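PDB 3L12: putative Glycerophosphoryl diester phosphodiesterase from Silicibacter pomeroyi, which belongs to the glycerophosphoryl diester phosphodiesterase family of TIM-barrel proteins and carries a bound magnesium ion. Local coordinates for residues L269-W274 / G289-V294. Numbering follows the deposited sequence.
Sequences LIVLTW and GVDGIV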
ATOM      1  N   LEU A 269       1.957  -7.099 -32.452  1.00 13.85           N
ATOM      2  CA  LEU A 269       1.586  -6.119 -31.404  1.00 12.24           C
ATOM      3  C   LEU A 269       1.745  -6.705 -30.030  1.00 12.20           C
ATOM      4  O   LEU A 269       1.703  -7.934 -29.852  1.00 11.16           O
ATOM      5  CB  LEU A 269       0.126  -5.690 -31.576  1.00 13.01           C
ATOM      6  CG  LEU A 269      -0.300  -5.072 -32.891  1.00 13.01           C
ATOM      7  CD1 LEU A 269      -1.827  -4.957 -33.061  1.00 13.61           C
ATOM      8  CD2 LEU A 269       0.402  -3.705 -33.076  1.00 12.76           C
ATOM      9  N   ILE A 270       1.958  -5.817 -29.055  1.00 10.71           N
ATOM     10  CA  ILE A 270       1.955  -6.175 -27.626  1.00 10.75           C
ATOM     11  C   ILE A 270       0.525  -5.875 -27.148  1.00 11.46           C
ATOM     12  O   ILE A 270      -0.043  -4.883 -27.596  1.00 11.13           O
ATOM     13  CB  ILE A 270       3.026  -5.395 -26.877  1.00 10.38           C
ATOM     14  CG1 ILE A 270       4.417  -5.942 -27.227  1.00 11.35           C
ATOM     15  CG2 ILE A 270       2.781  -5.440 -25.337  1.00 11.01           C
ATOM     16  CD1 ILE A 270       5.626  -5.121 -26.640  1.00 11.54           C
ATOM     17  N   VAL A 271      -0.053  -6.714 -26.261  1.00  8.65           N
ATOM     18  CA  VAL A 271      -1.395  -6.536 -25.794  1.00  9.41           C
ATOM     19  C   VAL A 271      -1.380  -6.360 -24.277  1.00 10.09           C
ATOM     20  O   VAL A 271      -0.919  -7.256 -23.545  1.00  9.69           O
ATOM     21  CB  VAL A 271      -2.289  -7.715 -26.177  1.00 10.03           C
ATOM     22  CG1 VAL A 271      -3.721  -7.481 -25.742  1.00 10.52           C
ATOM     23  CG2 VAL A 271      -2.180  -7.988 -27.711  1.00 10.65           C
ATOM     24  N   LEU A 272      -1.836  -5.208 -23.831  1.00  7.37           N
ATOM     25  CA  LEU A 272      -1.936  -4.905 -22.385  1.00  8.70           C
ATOM     26  C   LEU A 272      -3.413  -4.684 -22.130  1.00 10.36           C
ATOM     27  O   LEU A 272      -4.034  -3.789 -22.746  1.00 12.95           O
ATOM     28  CB  LEU A 272      -1.145  -3.673 -22.010  1.00 10.62           C
ATOM     29  CG  LEU A 272       0.333  -3.586 -22.385  1.00 10.56           C
ATOM     30  CD1 LEU A 272       0.839  -2.271 -21.774  1.00 12.96           C
ATOM     31  CD2 LEU A 272       1.133  -4.770 -21.853  1.00  8.38           C
ATOM     32  N   THR A 273      -4.009  -5.459 -21.239  1.00  7.93           N
ATOM     33  CA  THR A 273      -5.420  -5.262 -20.953  1.00  9.07           C
ATOM     34  C   THR A 273      -5.609  -4.527 -19.607  1.00  8.36           C
ATOM     35  O   THR A 273      -4.711  -4.544 -18.720  1.00 10.71           O
ATOM     36  CB  THR A 273      -6.173  -6.577 -21.039  1.00  9.42           C
ATOM     37  OG1 THR A 273      -7.586  -6.294 -21.039  1.00  9.95           O
ATOM     38  CG2 THR A 273      -5.716  -7.525 -19.912  1.00  6.28           C
ATOM     39  N   TRP A 274      -6.763  -3.861 -19.470  1.00 10.16           N
ATOM     40  CA  TRP A 274      -7.054  -2.941 -18.368  1.00  7.89           C
ATOM     41  C   TRP A 274      -8.532  -2.877 -18.081  1.00  8.48           C
ATOM     42  O   TRP A 274      -9.297  -3.374 -18.945  1.00  9.58           O
ATOM     43  CB  TRP A 274      -6.601  -1.488 -18.735  1.00  6.99           C
ATOM     44  CG  TRP A 274      -7.317  -0.966 -19.928  1.00  7.89           C
ATOM     45  CD1 TRP A 274      -6.984  -1.182 -21.224  1.00  8.21           C
ATOM     46  CD2 TRP A 274      -8.521  -0.196 -19.935  1.00  8.53           C
ATOM     47  NE1 TRP A 274      -7.932  -0.623 -22.051  1.00  9.45           N
ATOM     48  CE2 TRP A 274      -8.885  -0.014 -21.294  1.00  9.10           C
ATOM     49  CE3 TRP A 274      -9.355   0.326 -18.931  1.00 11.32           C
ATOM     50  CZ2 TRP A 274      -9.997   0.722 -21.671  1.00  9.07           C
ATOM     51  CZ3 TRP A 274     -10.482   1.042 -19.326  1.00 10.76           C
ATOM     52  CH2 TRP A 274     -10.783   1.221 -20.686  1.00 10.90           C
ATOM     53  N   GLY A 289      -3.112 -15.079 -22.463  1.00 13.31           N
ATOM     54  CA  GLY A 289      -1.827 -14.827 -23.090  1.00 13.34           C
ATOM     55  C   GLY A 289      -1.486 -13.339 -23.313  1.00 12.72           C
ATOM     56  O   GLY A 289      -0.555 -13.050 -24.004  1.00 11.23           O
ATOM     57  N   VAL A 290      -2.218 -12.411 -22.697  1.00 11.83           N
ATOM     58  CA  VAL A 290      -1.874 -10.997 -22.815  1.00  9.79           C
ATOM     59  C   VAL A 290      -0.461 -10.810 -22.301  1.00  9.81           C
ATOM     60  O   VAL A 290       0.030 -11.578 -21.415  1.00  8.15           O
ATOM     61  CB  VAL A 290      -2.878 -10.064 -22.054  1.00  9.75           C
ATOM     62  CG1 VAL A 290      -4.288 -10.170 -22.639  1.00 11.57           C
ATOM     63  CG2 VAL A 290      -2.874 -10.351 -20.525  1.00  9.82           C
ATOM     64  N   ASP A 291       0.188  -9.790 -22.830  1.00  8.42           N
ATOM     65  CA  ASP A 291       1.540  -9.455 -22.418  1.00  8.07           C
ATOM     66  C   ASP A 291       1.545  -8.845 -21.026  1.00  7.60           C
ATOM     67  O   ASP A 291       2.507  -9.060 -20.277  1.00  7.85           O
ATOM     68  CB  ASP A 291       2.150  -8.467 -23.380  1.00  6.88           C
ATOM     69  CG  ASP A 291       2.367  -9.073 -24.735  1.00  8.75           C
ATOM     70  OD1 ASP A 291       1.449  -8.954 -25.580  1.00  9.95           O
ATOM     71  OD2 ASP A 291       3.401  -9.700 -24.913  1.00 11.66           O
ATOM     72  N   GLY A 292       0.486  -8.139 -20.680  1.00  8.84           N
ATOM     73  CA  GLY A 292       0.443  -7.462 -19.382  1.00  8.97           C
ATOM     74  C   GLY A 292      -0.956  -7.078 -18.968  1.00  8.08           C
ATOM     75  O   GLY A 292      -1.862  -7.038 -19.796  1.00  7.30           O
ATOM     76  N   ILE A 293      -1.076  -6.834 -17.660  1.00  8.03           N
ATOM     77  CA  ILE A 293      -2.310  -6.465 -16.991  1.00  7.00           C
ATOM     78  C   ILE A 293      -2.160  -5.184 -16.210  1.00  6.87           C
ATOM     79  O   ILE A 293      -1.229  -5.060 -15.374  1.00  7.76           O
ATOM     80  CB  ILE A 293      -2.711  -7.580 -16.002  1.00  7.88           C
ATOM     81  CG1 ILE A 293      -3.025  -8.842 -16.752  1.00  8.64           C
ATOM     82  CG2 ILE A 293      -3.945  -7.194 -15.175  1.00  7.63           C
ATOM     83  CD1 ILE A 293      -3.196 -10.085 -15.812  1.00  8.88           C
ATOM     84  N   VAL A 294      -2.987  -4.193 -16.553  1.00  7.49           N
ATOM     85  CA  VAL A 294      -3.086  -2.949 -15.853  1.00  6.95           C
ATOM     86  C   VAL A 294      -4.137  -3.180 -14.782  1.00  6.66           C
ATOM     87  O   VAL A 294      -5.284  -3.556 -15.063  1.00  9.15           O
ATOM     88  CB  VAL A 294      -3.528  -1.793 -16.797  1.00  7.69           C
ATOM     89  CG1 VAL A 294      -3.634  -0.477 -16.052  1.00  9.89           C
ATOM     90  CG2 VAL A 294      -2.545  -1.684 -17.977  1.00  5.57           C
TER
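Thr273 and Ile293 pair as neighbours in the parallel barrel sheet of this TIM-barrel protein, where strand 270-273 lies beside the strand starting at Gly292; helix 279-288 links the two as a beta-alpha-beta crossover. Strand 292-295 in turn pairs with strand 19-23, which closes the barrel. Thr273 bonds through its backbone to the residues flanking Ile293: its N donates to Gly292 O (3.0 Å), and its O accepts from Val294 N (2.8 Å) in a nearly straight bond. Further back, Val271 O takes Asp291 N at 2.9 Å and, weakly, Gly292 N. At the N-terminal end of the pairing a side chain replaces the main chain: CG beside its own backbone N (chi1 -67°) brings the Asp291 carboxylate to Val271 N, which OD1 receives at 2.8 Å, on its anti side and 31° out of the carboxylate plane. Asp291 CB rests 3.7 Å from Ile270 CG2. Leu272 lays CD2 over the backbone of Gly292, with CD2 3.7 Å from Gly292 CA, while on the other face Val290 sets CG1 against both Val271 CG1 and Thr273 CG2, under cover of helix 258-266. At the far end Trp274 CB meets Val294 CB, and the indole NE1 bonds to Cys250 O. His265 NE2 also bonds to Asp291 OD1, and Gly13 N to OD2, so this buried carboxylate is held by several donors, which would probably favour its ionised form.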